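Oligopeptide-binding protein AppA (Bacillus subtilis, PDB 1XOC) binds oligopeptides as the solute-binding lipoprotein of an ABC permease, which can replace the Opp system in sporulation and genetic competence. Local coordinates at residues D83-K88 with D134-F139; P212-V217 with Y511-W516; I323-F328 with I473-A478; I237-V242 with M493-N498. One frame throughout, in Å; residues are numbered along the deposited sequence.

Contact 1: D83-K88 with D134-F139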
loop_
_atom_site.group_PDB
_atom_site.type_symbol
_atom_site.label_atom_id
_atom_site.label_comp_id
_atom_site.label_asym_id
_atom_site.label_seq_id
_atom_site.Cartn_x
_atom_site.Cartn_y
_atom_site.Cartn_z
ATOM N N ASP A 83 23.947 4.251 13.528
ATOM C CA ASP A 83 24.136 3.664 14.874
ATOM C C ASP A 83 22.865 3.881 15.658
ATOM O O ASP A 83 22.450 5.023 15.876
ATOM C CB ASP A 83 25.317 4.389 15.568
ATOM C CG ASP A 83 25.739 3.752 16.896
ATOM O OD1 ASP A 83 25.266 2.623 17.219
ATOM O OD2 ASP A 83 26.581 4.378 17.582
ATOM N N VAL A 84 22.218 2.779 16.050
ATOM C CA VAL A 84 20.890 2.814 16.640
ATOM C C VAL A 84 20.903 2.223 18.026
ATOM O O VAL A 84 21.318 1.109 18.229
ATOM C CB VAL A 84 19.917 2.015 15.772
ATOM C CG1 VAL A 84 18.506 1.881 16.453
ATOM C CG2 VAL A 84 19.798 2.629 14.396
ATOM N N LYS A 85 20.495 3.023 19.003
ATOM C CA LYS A 85 20.325 2.555 20.366
ATOM C C LYS A 85 18.849 2.269 20.590
ATOM O O LYS A 85 18.005 3.064 20.219
ATOM C CB LYS A 85 20.811 3.623 21.334
ATOM C CG LYS A 85 22.311 3.844 21.222
ATOM C CD LYS A 85 22.854 4.950 22.143
ATOM C CE LYS A 85 24.371 5.276 21.844
ATOM N NZ LYS A 85 24.696 5.591 20.372
ATOM N N ILE A 86 18.559 1.141 21.221
ATOM C CA ILE A 86 17.212 0.614 21.392
ATOM C C ILE A 86 16.770 0.876 22.826
ATOM O O ILE A 86 17.565 0.718 23.746
ATOM C CB ILE A 86 17.251 -0.921 21.126
ATOM C CG1 ILE A 86 17.734 -1.215 19.679
ATOM C CG2 ILE A 86 15.917 -1.580 21.392
ATOM C CD1 ILE A 86 18.095 -2.664 19.425
ATOM N N LYS A 87 15.532 1.304 23.013
ATOM C CA LYS A 87 14.964 1.432 24.369
ATOM C C LYS A 87 15.065 0.121 25.153
ATOM O O LYS A 87 14.851 -0.965 24.599
ATOM C CB LYS A 87 13.504 1.904 24.282
ATOM C CG LYS A 87 13.359 3.376 23.843
ATOM C CD LYS A 87 11.907 3.726 23.676
ATOM C CE LYS A 87 11.626 5.184 23.551
ATOM N NZ LYS A 87 11.698 5.687 22.206
ATOM N N LYS A 88 15.382 0.238 26.443
ATOM C CA LYS A 88 15.507 -0.900 27.339
ATOM C C LYS A 88 14.173 -1.174 28.019
ATOM O O LYS A 88 13.361 -0.257 28.227
ATOM C CB LYS A 88 16.561 -0.616 28.401
ATOM C CG LYS A 88 17.920 -0.232 27.863
ATOM C CD LYS A 88 18.910 -0.108 29.016
ATOM C CE LYS A 88 20.156 0.718 28.653
ATOM N NZ LYS A 88 21.030 -0.065 27.775
ATOM N N ASP A 134 24.011 -5.017 23.999
ATOM C CA ASP A 134 22.697 -5.609 24.214
ATOM C C ASP A 134 21.551 -4.787 23.620
ATOM O O ASP A 134 20.522 -5.344 23.242
ATOM C CB ASP A 134 22.427 -5.861 25.700
ATOM C CG ASP A 134 23.326 -6.931 26.285
ATOM O OD1 ASP A 134 23.856 -7.781 25.532
ATOM O OD2 ASP A 134 23.481 -6.901 27.513
ATOM N N TYR A 135 21.717 -3.477 23.551
ATOM C CA TYR A 135 20.691 -2.582 23.046
ATOM C C TYR A 135 21.209 -1.670 21.941
ATOM O O TYR A 135 20.685 -0.589 21.741
ATOM C CB TYR A 135 20.130 -1.760 24.202
ATOM C CG TYR A 135 19.515 -2.656 25.238
ATOM C CD1 TYR A 135 18.221 -3.116 25.101
ATOM C CD2 TYR A 135 20.245 -3.049 26.357
ATOM C CE1 TYR A 135 17.651 -3.952 26.047
ATOM C CE2 TYR A 135 19.676 -3.884 27.320
ATOM C CZ TYR A 135 18.377 -4.326 27.148
ATOM O OH TYR A 135 17.833 -5.142 28.115
ATOM N N GLU A 136 22.213 -2.112 21.202
ATOM C CA GLU A 136 22.807 -1.244 20.190
ATOM C C GLU A 136 23.136 -1.987 18.912
ATOM O O GLU A 136 23.731 -3.067 18.954
ATOM C CB GLU A 136 24.047 -0.571 20.690
ATOM C CG GLU A 136 24.634 0.519 19.803
ATOM C CD GLU A 136 25.447 1.521 20.595
ATOM O OE1 GLU A 136 26.002 1.105 21.651
ATOM O OE2 GLU A 136 25.537 2.717 20.165
ATOM N N VAL A 137 22.767 -1.385 17.778
ATOM C CA VAL A 137 22.992 -2.000 16.479
ATOM C C VAL A 137 23.580 -1.003 15.492
ATOM O O VAL A 137 23.206 0.158 15.485
ATOM C CB VAL A 137 21.657 -2.512 15.897
ATOM C CG1 VAL A 137 21.810 -3.002 14.497
ATOM C CG2 VAL A 137 21.126 -3.635 16.748
ATOM N N LEU A 138 24.503 -1.461 14.655
ATOM C CA LEU A 138 25.083 -0.620 13.596
ATOM C C LEU A 138 24.632 -1.168 12.246
ATOM O O LEU A 138 24.887 -2.321 11.928
ATOM C CB LEU A 138 26.612 -0.614 13.647
ATOM C CG LEU A 138 27.285 0.244 12.574
ATOM C CD1 LEU A 138 27.153 1.755 12.871
ATOM C CD2 LEU A 138 28.756 -0.134 12.471
ATOM N N PHE A 139 23.948 -0.322 11.484
ATOM C CA PHE A 139 23.602 -0.605 10.109
ATOM C C PHE A 139 24.629 -0.018 9.185
ATOM O O PHE A 139 24.966 1.181 9.307
ATOM C CB PHE A 139 22.252 0.001 9.774
ATOM C CG PHE A 139 21.092 -0.597 10.540
ATOM C CD1 PHE A 139 20.621 -0.018 11.688
ATOM C CD2 PHE A 139 20.448 -1.711 10.074
ATOM C CE1 PHE A 139 19.505 -0.575 12.362
ATOM C CE2 PHE A 139 19.341 -2.238 10.743
ATOM C CZ PHE A 139 18.870 -1.682 11.862
#

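Contact 2: P212-V217 with Y511-W516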
loop_
_atom_site.group_PDB
_atom_site.type_symbol
_atom_site.label_atom_id
_atom_site.label_comp_id
_atom_site.label_asym_id
_atom_site.label_seq_id
_atom_site.Cartn_x
_atom_site.Cartn_y
_atom_site.Cartn_z
ATOM N N PRO A 212 -2.751 0.383 25.887
ATOM C CA PRO A 212 -3.868 1.056 25.215
ATOM C C PRO A 212 -5.008 1.381 26.142
ATOM O O PRO A 212 -5.229 0.671 27.124
ATOM C CB PRO A 212 -4.361 -0.016 24.221
ATOM C CG PRO A 212 -3.137 -0.741 23.866
ATOM C CD PRO A 212 -2.344 -0.828 25.140
ATOM N N TYR A 213 -5.760 2.425 25.809
ATOM C CA TYR A 213 -7.006 2.694 26.530
ATOM C C TYR A 213 -8.093 1.682 26.146
ATOM O O TYR A 213 -8.816 1.174 27.020
ATOM C CB TYR A 213 -7.495 4.115 26.282
ATOM C CG TYR A 213 -6.495 5.150 26.719
ATOM C CD1 TYR A 213 -6.195 5.331 28.061
ATOM C CD2 TYR A 213 -5.840 5.939 25.789
ATOM C CE1 TYR A 213 -5.273 6.280 28.465
ATOM C CE2 TYR A 213 -4.904 6.900 26.186
ATOM C CZ TYR A 213 -4.618 7.046 27.519
ATOM O OH TYR A 213 -3.701 7.985 27.946
ATOM N N LEU A 214 -8.205 1.403 24.851
ATOM C CA LEU A 214 -9.166 0.429 24.343
ATOM C C LEU A 214 -8.797 -0.966 24.815
ATOM O O LEU A 214 -7.629 -1.322 24.833
ATOM C CB LEU A 214 -9.235 0.461 22.787
ATOM C CG LEU A 214 -9.793 1.785 22.241
ATOM C CD1 LEU A 214 -9.458 1.972 20.753
ATOM C CD2 LEU A 214 -11.309 1.826 22.426
ATOM N N ASP A 215 -9.798 -1.745 25.228
ATOM C CA ASP A 215 -9.580 -3.094 25.726
ATOM C C ASP A 215 -9.306 -4.086 24.600
ATOM O O ASP A 215 -8.444 -4.964 24.749
ATOM C CB ASP A 215 -10.766 -3.573 26.538
ATOM C CG ASP A 215 -10.943 -2.803 27.844
ATOM O OD1 ASP A 215 -9.949 -2.393 28.475
ATOM O OD2 ASP A 215 -12.103 -2.613 28.236
ATOM N N THR A 216 -10.064 -3.958 23.511
ATOM C CA THR A 216 -9.900 -4.795 22.339
ATOM C C THR A 216 -10.093 -4.034 21.035
ATOM O O THR A 216 -10.757 -3.010 20.992
ATOM C CB THR A 216 -10.911 -5.985 22.327
ATOM O OG1 THR A 216 -12.253 -5.495 22.158
ATOM C CG2 THR A 216 -10.859 -6.766 23.610
ATOM N N VAL A 217 -9.466 -4.542 19.986
ATOM C CA VAL A 217 -9.709 -4.103 18.626
ATOM C C VAL A 217 -10.019 -5.322 17.774
ATOM O O VAL A 217 -9.267 -6.279 17.759
ATOM C CB VAL A 217 -8.487 -3.400 18.041
ATOM C CG1 VAL A 217 -8.729 -3.028 16.598
ATOM C CG2 VAL A 217 -8.153 -2.191 18.833
ATOM N N TYR A 511 -3.595 4.714 12.853
ATOM C CA TYR A 511 -2.422 5.319 13.446
ATOM C C TYR A 511 -2.650 5.617 14.928
ATOM O O TYR A 511 -3.589 6.303 15.274
ATOM C CB TYR A 511 -2.054 6.608 12.721
ATOM C CG TYR A 511 -0.856 7.359 13.314
ATOM C CD1 TYR A 511 0.429 6.844 13.215
ATOM C CD2 TYR A 511 -1.023 8.557 13.968
ATOM C CE1 TYR A 511 1.529 7.541 13.753
ATOM C CE2 TYR A 511 0.056 9.226 14.517
ATOM C CZ TYR A 511 1.323 8.686 14.406
ATOM O OH TYR A 511 2.423 9.316 14.947
ATOM N N ASN A 512 -1.741 5.147 15.773
ATOM C CA ASN A 512 -1.743 5.460 17.215
ATOM C C ASN A 512 -3.061 5.119 17.922
ATOM O O ASN A 512 -3.464 5.764 18.899
ATOM C CB ASN A 512 -1.293 6.885 17.471
ATOM C CG ASN A 512 0.203 6.993 17.626
ATOM O OD1 ASN A 512 0.961 6.052 17.312
ATOM N ND2 ASN A 512 0.654 8.146 18.079
ATOM N N ILE A 513 -3.688 4.052 17.444
ATOM C CA ILE A 513 -4.923 3.500 18.033
ATOM C C ILE A 513 -4.776 3.217 19.536
ATOM O O ILE A 513 -5.760 3.330 20.286
ATOM C CB ILE A 513 -5.443 2.267 17.221
ATOM C CG1 ILE A 513 -6.785 1.789 17.800
ATOM C CG2 ILE A 513 -4.397 1.154 17.106
ATOM C CD1 ILE A 513 -7.544 0.897 16.853
ATOM N N GLU A 514 -3.552 2.926 19.976
ATOM C CA GLU A 514 -3.286 2.764 21.424
ATOM C C GLU A 514 -3.520 4.020 22.249
ATOM O O GLU A 514 -3.585 3.947 23.482
ATOM C CB GLU A 514 -1.867 2.233 21.644
ATOM C CG GLU A 514 -0.760 3.086 21.067
ATOM C CD GLU A 514 -0.387 2.796 19.587
ATOM O OE1 GLU A 514 -1.190 2.271 18.758
ATOM O OE2 GLU A 514 0.767 3.107 19.258
ATOM N N LYS A 515 -3.637 5.179 21.589
ATOM C CA LYS A 515 -3.854 6.426 22.272
ATOM C C LYS A 515 -5.296 6.918 22.189
ATOM O O LYS A 515 -5.635 7.943 22.768
ATOM C CB LYS A 515 -2.983 7.533 21.662
ATOM C CG LYS A 515 -1.496 7.241 21.483
ATOM C CD LYS A 515 -0.807 6.845 22.740
ATOM C CE LYS A 515 0.627 6.428 22.434
ATOM N NZ LYS A 515 1.319 5.899 23.641
ATOM N N TRP A 516 -6.147 6.225 21.451
ATOM C CA TRP A 516 -7.536 6.622 21.317
ATOM C C TRP A 516 -8.318 6.119 22.527
ATOM O O TRP A 516 -7.994 5.082 23.100
ATOM C CB TRP A 516 -8.183 5.997 20.079
ATOM C CG TRP A 516 -7.496 6.222 18.762
ATOM C CD1 TRP A 516 -6.386 6.982 18.512
ATOM C CD2 TRP A 516 -7.865 5.630 17.506
ATOM N NE1 TRP A 516 -6.066 6.915 17.169
ATOM C CE2 TRP A 516 -6.945 6.072 16.539
ATOM C CE3 TRP A 516 -8.873 4.747 17.111
ATOM C CZ2 TRP A 516 -7.030 5.688 15.192
ATOM C CZ3 TRP A 516 -8.947 4.358 15.786
ATOM C CH2 TRP A 516 -8.033 4.815 14.843
HETATM O O HOH W 1 -6.512 2.872 22.888
#

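Contact 3: I323-F328 with I473-A478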
loop_
_atom_site.group_PDB
_atom_site.type_symbol
_atom_site.label_atom_id
_atom_site.label_comp_id
_atom_site.label_asym_id
_atom_site.label_seq_id
_atom_site.Cartn_x
_atom_site.Cartn_y
_atom_site.Cartn_z
ATOM N N ILE A 323 4.766 21.194 -13.240
ATOM C CA ILE A 323 5.169 20.302 -14.327
ATOM C C ILE A 323 4.015 20.135 -15.333
ATOM O O ILE A 323 2.853 19.967 -14.945
ATOM C CB ILE A 323 5.594 18.919 -13.746
ATOM C CG1 ILE A 323 6.489 18.153 -14.707
ATOM C CG2 ILE A 323 4.375 18.047 -13.375
ATOM C CD1 ILE A 323 6.744 16.725 -14.245
ATOM N N ASP A 324 4.325 20.193 -16.622
ATOM C CA ASP A 324 3.328 19.872 -17.637
ATOM C C ASP A 324 3.621 18.482 -18.180
ATOM O O ASP A 324 4.480 18.292 -19.013
ATOM C CB ASP A 324 3.306 20.925 -18.760
ATOM C CG ASP A 324 2.354 22.115 -18.461
ATOM O OD1 ASP A 324 1.397 21.945 -17.662
ATOM O OD2 ASP A 324 2.550 23.215 -19.044
ATOM N N VAL A 325 2.900 17.504 -17.680
ATOM C CA VAL A 325 3.079 16.123 -18.071
ATOM C C VAL A 325 2.021 15.829 -19.149
ATOM O O VAL A 325 0.994 16.495 -19.176
ATOM C CB VAL A 325 2.937 15.235 -16.794
ATOM C CG1 VAL A 325 1.974 14.112 -16.975
ATOM C CG2 VAL A 325 4.300 14.777 -16.319
ATOM N N PRO A 326 2.281 14.868 -20.062
ATOM C CA PRO A 326 1.196 14.500 -20.972
ATOM C C PRO A 326 0.032 13.897 -20.195
ATOM O O PRO A 326 0.234 13.015 -19.371
ATOM C CB PRO A 326 1.819 13.441 -21.893
ATOM C CG PRO A 326 2.994 12.968 -21.222
ATOM C CD PRO A 326 3.501 14.091 -20.337
ATOM N N LYS A 327 -1.171 14.373 -20.480
ATOM C CA LYS A 327 -2.360 13.970 -19.737
ATOM C C LYS A 327 -3.222 12.929 -20.431
ATOM O O LYS A 327 -3.959 12.228 -19.743
ATOM C CB LYS A 327 -3.210 15.193 -19.438
ATOM C CG LYS A 327 -2.574 16.119 -18.434
ATOM C CD LYS A 327 -3.481 17.289 -18.210
ATOM C CE LYS A 327 -3.085 18.085 -17.000
ATOM N NZ LYS A 327 -4.242 18.947 -16.616
ATOM N N PHE A 328 -3.142 12.836 -21.766
ATOM C CA PHE A 328 -3.976 11.898 -22.539
ATOM C C PHE A 328 -5.461 12.078 -22.194
ATOM O O PHE A 328 -6.183 11.117 -21.900
ATOM C CB PHE A 328 -3.514 10.455 -22.336
ATOM C CG PHE A 328 -2.068 10.243 -22.691
ATOM C CD1 PHE A 328 -1.093 10.212 -21.704
ATOM C CD2 PHE A 328 -1.674 10.165 -24.021
ATOM C CE1 PHE A 328 0.237 10.043 -22.039
ATOM C CE2 PHE A 328 -0.347 10.002 -24.353
ATOM C CZ PHE A 328 0.600 9.944 -23.360
ATOM N N ILE A 473 11.620 11.976 -14.264
ATOM C CA ILE A 473 11.106 10.617 -14.047
ATOM C C ILE A 473 9.590 10.610 -14.236
ATOM O O ILE A 473 9.047 9.756 -14.932
ATOM C CB ILE A 473 11.503 10.089 -12.656
ATOM C CG1 ILE A 473 13.001 9.827 -12.604
ATOM C CG2 ILE A 473 10.770 8.791 -12.338
ATOM C CD1 ILE A 473 13.590 9.698 -11.183
ATOM N N TYR A 474 8.910 11.569 -13.626
ATOM C CA TYR A 474 7.475 11.739 -13.838
ATOM C C TYR A 474 7.104 11.895 -15.309
ATOM O O TYR A 474 6.137 11.297 -15.764
ATOM C CB TYR A 474 6.988 12.951 -13.059
ATOM C CG TYR A 474 7.046 12.794 -11.564
ATOM C CD1 TYR A 474 7.368 13.870 -10.761
ATOM C CD2 TYR A 474 6.725 11.582 -10.942
ATOM C CE1 TYR A 474 7.402 13.747 -9.397
ATOM C CE2 TYR A 474 6.764 11.452 -9.576
ATOM C CZ TYR A 474 7.079 12.541 -8.816
ATOM O OH TYR A 474 7.126 12.432 -7.472
ATOM N N GLN A 475 7.858 12.701 -16.056
ATOM C CA GLN A 475 7.619 12.827 -17.491
ATOM C C GLN A 475 7.666 11.485 -18.203
ATOM O O GLN A 475 6.819 11.200 -19.031
ATOM C CB GLN A 475 8.636 13.766 -18.150
ATOM C CG GLN A 475 8.382 15.231 -17.889
ATOM C CD GLN A 475 7.160 15.782 -18.595
ATOM O OE1 GLN A 475 6.718 16.887 -18.286
ATOM N NE2 GLN A 475 6.611 15.027 -19.545
ATOM N N LYS A 476 8.688 10.691 -17.919
ATOM C CA LYS A 476 8.856 9.409 -18.601
ATOM C C LYS A 476 7.741 8.432 -18.232
ATOM O O LYS A 476 7.195 7.767 -19.102
ATOM C CB LYS A 476 10.227 8.800 -18.316
ATOM C CG LYS A 476 11.362 9.581 -18.977
ATOM C CD LYS A 476 12.631 8.751 -19.138
ATOM C CE LYS A 476 13.686 9.494 -19.953
ATOM N NZ LYS A 476 13.316 9.682 -21.393
ATOM N N ILE A 477 7.396 8.354 -16.955
ATOM C CA ILE A 477 6.307 7.460 -16.538
ATOM C C ILE A 477 4.982 7.907 -17.155
ATOM O O ILE A 477 4.216 7.096 -17.680
ATOM C CB ILE A 477 6.224 7.361 -14.999
ATOM C CG1 ILE A 477 7.494 6.695 -14.484
ATOM C CG2 ILE A 477 4.983 6.558 -14.552
ATOM C CD1 ILE A 477 7.734 6.828 -13.020
ATOM N N ALA A 478 4.707 9.202 -17.099
ATOM C CA ALA A 478 3.502 9.742 -17.734
ATOM C C ALA A 478 3.458 9.442 -19.232
ATOM O O ALA A 478 2.460 8.949 -19.739
ATOM C CB ALA A 478 3.386 11.228 -17.481
#

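Contact 4: I237-V242 with M493-N498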
loop_
_atom_site.group_PDB
_atom_site.type_symbol
_atom_site.label_atom_id
_atom_site.label_comp_id
_atom_site.label_asym_id
_atom_site.label_seq_id
_atom_site.Cartn_x
_atom_site.Cartn_y
_atom_site.Cartn_z
ATOM N N ILE A 237 -20.379 -2.656 13.607
ATOM C CA ILE A 237 -19.032 -2.108 13.558
ATOM C C ILE A 237 -19.150 -0.651 13.975
ATOM O O ILE A 237 -20.234 -0.054 13.892
ATOM C CB ILE A 237 -18.358 -2.232 12.159
ATOM C CG1 ILE A 237 -19.075 -1.430 11.077
ATOM C CG2 ILE A 237 -18.276 -3.709 11.746
ATOM C CD1 ILE A 237 -18.378 -1.435 9.713
ATOM N N ASN A 238 -18.028 -0.081 14.412
ATOM C CA ASN A 238 -18.031 1.303 14.852
ATOM C C ASN A 238 -16.886 2.131 14.314
ATOM O O ASN A 238 -16.709 3.286 14.749
ATOM C CB ASN A 238 -18.128 1.386 16.384
ATOM C CG ASN A 238 -17.027 0.649 17.095
ATOM O OD1 ASN A 238 -15.970 0.408 16.563
ATOM N ND2 ASN A 238 -17.272 0.310 18.351
ATOM N N PHE A 239 -16.135 1.601 13.344
ATOM C CA PHE A 239 -15.064 2.352 12.683
ATOM C C PHE A 239 -14.953 1.852 11.246
ATOM O O PHE A 239 -14.834 0.638 11.022
ATOM C CB PHE A 239 -13.749 2.171 13.441
ATOM C CG PHE A 239 -12.651 3.118 13.011
ATOM C CD1 PHE A 239 -11.872 2.837 11.878
ATOM C CD2 PHE A 239 -12.401 4.299 13.715
ATOM C CE1 PHE A 239 -10.857 3.687 11.481
ATOM C CE2 PHE A 239 -11.392 5.197 13.312
ATOM C CZ PHE A 239 -10.629 4.905 12.177
ATOM N N PHE A 240 -15.027 2.763 10.272
ATOM C CA PHE A 240 -15.095 2.350 8.867
ATOM C C PHE A 240 -14.782 3.517 7.949
ATOM O O PHE A 240 -15.204 4.638 8.219
ATOM C CB PHE A 240 -16.496 1.777 8.544
ATOM C CG PHE A 240 -16.580 1.130 7.195
ATOM C CD1 PHE A 240 -15.716 0.114 6.868
ATOM C CD2 PHE A 240 -17.448 1.588 6.235
ATOM C CE1 PHE A 240 -15.775 -0.474 5.604
ATOM C CE2 PHE A 240 -17.483 1.005 4.945
ATOM C CZ PHE A 240 -16.657 -0.000 4.651
ATOM N N ASN A 241 -14.092 3.229 6.831
ATOM C CA ASN A 241 -13.870 4.182 5.743
ATOM C C ASN A 241 -15.063 4.153 4.810
ATOM O O ASN A 241 -15.179 3.270 3.945
ATOM C CB ASN A 241 -12.596 3.807 4.985
ATOM C CG ASN A 241 -12.148 4.887 3.985
ATOM O OD1 ASN A 241 -12.825 5.903 3.756
ATOM N ND2 ASN A 241 -10.983 4.646 3.385
ATOM N N VAL A 242 -15.979 5.079 5.017
ATOM C CA VAL A 242 -17.225 5.122 4.274
ATOM C C VAL A 242 -16.998 5.587 2.841
ATOM O O VAL A 242 -16.413 6.654 2.623
ATOM C CB VAL A 242 -18.217 6.119 4.938
ATOM C CG1 VAL A 242 -19.508 6.209 4.157
ATOM C CG2 VAL A 242 -18.440 5.729 6.391
ATOM N N MET A 493 -13.525 8.759 7.353
ATOM C CA MET A 493 -13.413 7.837 8.474
ATOM C C MET A 493 -14.520 8.075 9.492
ATOM O O MET A 493 -14.526 9.097 10.201
ATOM C CB MET A 493 -12.037 7.951 9.128
ATOM C CG MET A 493 -10.894 7.904 8.129
ATOM S SD MET A 493 -10.925 6.417 7.123
ATOM C CE MET A 493 -10.871 5.168 8.389
ATOM N N ALA A 494 -15.464 7.133 9.546
ATOM C CA ALA A 494 -16.528 7.135 10.547
ATOM C C ALA A 494 -16.049 6.467 11.824
ATOM O O ALA A 494 -15.418 5.435 11.769
ATOM C CB ALA A 494 -17.724 6.422 10.022
ATOM N N MET A 495 -16.361 7.089 12.971
ATOM C CA MET A 495 -15.879 6.624 14.267
ATOM C C MET A 495 -16.873 7.053 15.344
ATOM O O MET A 495 -17.700 7.919 15.111
ATOM C CB MET A 495 -14.501 7.200 14.580
ATOM C CG MET A 495 -14.508 8.698 14.683
ATOM S SD MET A 495 -12.844 9.354 14.632
ATOM C CE MET A 495 -12.515 9.172 12.907
ATOM N N PRO A 496 -16.785 6.441 16.533
ATOM C CA PRO A 496 -17.720 6.844 17.579
ATOM C C PRO A 496 -17.627 8.333 17.908
ATOM O O PRO A 496 -16.528 8.889 17.926
ATOM C CB PRO A 496 -17.287 5.982 18.773
ATOM C CG PRO A 496 -16.635 4.809 18.166
ATOM C CD PRO A 496 -15.879 5.402 16.999
ATOM N N GLU A 497 -18.759 8.983 18.161
ATOM C CA GLU A 497 -18.736 10.447 18.360
ATOM C C GLU A 497 -17.938 10.815 19.610
ATOM O O GLU A 497 -17.385 11.919 19.694
ATOM C CB GLU A 497 -20.136 11.058 18.371
ATOM C CG GLU A 497 -21.018 10.701 19.539
ATOM C CD GLU A 497 -22.413 11.301 19.393
ATOM O OE1 GLU A 497 -23.308 10.946 20.198
ATOM O OE2 GLU A 497 -22.609 12.143 18.471
ATOM N N ASN A 498 -17.836 9.875 20.551
ATOM C CA ASN A 498 -17.073 10.073 21.787
ATOM C C ASN A 498 -15.636 9.562 21.732
ATOM O O ASN A 498 -14.966 9.493 22.753
ATOM C CB ASN A 498 -17.821 9.461 22.997
ATOM C CG ASN A 498 -18.068 7.979 22.849
ATOM O OD1 ASN A 498 -18.306 7.497 21.751
ATOM N ND2 ASN A 498 -18.030 7.240 23.961
#

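Contact 1: D83-K88 with D134-F139
Val84 and Val137 form an antiparallel hydrogen-bonded pair, with Val84 N to Val137 O and Val137 N to Val84 O both 2.9 Å, and the strand segments run 156° apart. Ile86 N adds a bond of 2.8 Å to Tyr135 O. On one face Lys85, extended up to a bend at chi4 (53°), lies alongside Glu136. In one of two Glu136 conformers, Lys85 NZ forms a salt bridge to Glu136 OE2 at 3.0 Å, on the syn side but 30° out of the carboxylate plane. There Asp83 OD1 and Glu136 OE2 are 3.0 Å apart, and Lys85 probably offsets their repulsion. On the other face Val84 CG2 touches the edge of the Phe139 ring at 3.8 Å. Ile86 CD1 meets Val137 CG2 under helix 100-108. Lys88 CG sits 3.8 Å from the Tyr135 ring centroid, a CH-pi contact over the face, while Tyr135 OH bonds to Glu97. Strands 81-86 and 136-141 are neighbours in a five-stranded antiparallel sheet, with a salt-bridge network on one face and an apolar, helix-covered other face.

Contact 2: P212-V217 with Y511-W516
Val217 and Ile513 meet tip to tip, with Val217 CG2 3.7 Å from Ile513 CD1. Ile513 CG1 is anti to the backbone N (chi1 -176°), which carries CD1 out to the valine. Leu214 crosses Ile513 at about a right angle, and its CD1 lies 4.0 Å from Ile513 CG1. The same methyl also rests near Trp516 CB. Beside this apolar group, Pro212 CG packs on Glu514 CB at 3.9 Å. Tyr213 presents a ring edge to the backbone, with Lys515 O and Trp516 O near the ring plane.

One water joins the two main chains. It accepts from Leu214 N and donates to Ile513 O and Trp516 O, the latter two at 2.7 Å. It thus serves three buried backbone groups.

The segment 511-516 makes a single 3-10 turn, residues 513-515, close to the C-terminal end of the chain. It packs against the start of strand 216-221, which lies between strands 23-28 and 198-203 in a mixed four-stranded sheet. Within the turn, Lys515 N bonds to Asn512 O at 2.8 Å. The Trp516 indole folds back, so that Ile513 CA sits over its centre.

Further out, Phe188, Leu24 and Met51 pack on Ile513. Lys515 forms a salt bridge with Glu209. Trp517 meets the Tyr213 ring edge-to-face.

Contact 3: I323-F328 with I473-A478
A loop packed across the side of a helix makes this contact. The loop, 323-328, lies between strand 306-307 and helix 332-341, and has no regular structure of its own. The helix is 463-480. Ala478 faces the loop, and its small side chain lets Val325 and Pro326 approach. Val325 CG1 meets Ala478 CB at 3.3 Å. This distance is shorter than usual, and with chi1 at 129° the modelled position of Val325 is somewhat doubtful. Pro326 lies beside it, with CD 4.0 Å from the same Ala478 CB. One turn earlier, Ile323 crosses Tyr474 at about a right angle, and its CD1 comes 4.0 Å from Tyr474 CB. The Gln475 side chain bends at chi2 (-70°) and runs back along Val325 in the opposite direction. Its amide group ends near the backbone of Asp324. At the other end, the Phe328 ring turns its edge to Ala478 O, with CE1 at 3.4 Å. Gln481 donates a hydrogen bond to that oxygen. Phe328 also packs on Gln285, Thr288 and Thr289 of helix 281-289. Helix 448-457 packs on another side of helix 463-480, while the loop residues Pro311, Glu312 and Pro320 touch Tyr474.

Contact 4: I237-V242 with M493-N498
One face of the Phe239 ring is turned to strand 483-496. Ala494 O lies over that face. Met493 CE and Met495 CB meet the ring obliquely from the same side, towards opposite parts of its rim. Met493 CE comes to Phe239 CE1 at 3.4 Å. Met495 runs side by side with the phenylalanine, and its CB is 3.7 Å from Phe239 CD2. Met493 turns back on itself, with chi2 and chi3 both -57°. This fold puts SD near Asn241 and CE at the ring. Away from the ring, Val242 CG2 meets Ala494 CB at 3.8 Å. Helix 225-234 packs on Phe240 and Val242.

The backbones pair antiparallel. Phe240 N donates to Ala494 O at 3.1 Å, and Ala494 N donates to Phe240 O at 2.8 Å. Phe239 CA also approaches Ala494 O, at 3.2 Å in a CA-H...O contact.

Asn241 packs on Met493, with its CG 3.7 Å from SD. Its OD1 accepts from His492 N, and its side chain also packs on an aromatic side chain of the bound peptide. At the other end, Asn238 OD1 accepts from Val25 N and its ND2 donates to Asp23 O. The carbonyl oxygen of Asn238 is buried without a hydrogen-bond partner. Its neighbours across the contact are Met495 CA and Pro496 CD, and a proline nitrogen has no hydrogen to give. The regular pairing therefore stops near Pro496, and weak C-H contacts take over.

Contact 1 closes first along the chain. Contact 2 opens next and spans the other two, with contact 4 inside it and contact 3 inside contact 4. Contacts 2 and 4 are neighbours, with centres about 14 Å apart, and meet where the Trp516 and Phe239 rings pack. Both also touch strand 23-28. Contact 1 belongs to a separate antiparallel sheet, its centre about 27 Å from that of contact 2. Contact 3 is remote, about 38 Å from contact 4 between centres, yet its helix 463-480 leads directly into strand 483-496 of contact 4. The late part of the chain thus closes back on three earlier parts, and at one of them, contact 4, the fold touches the bound peptide.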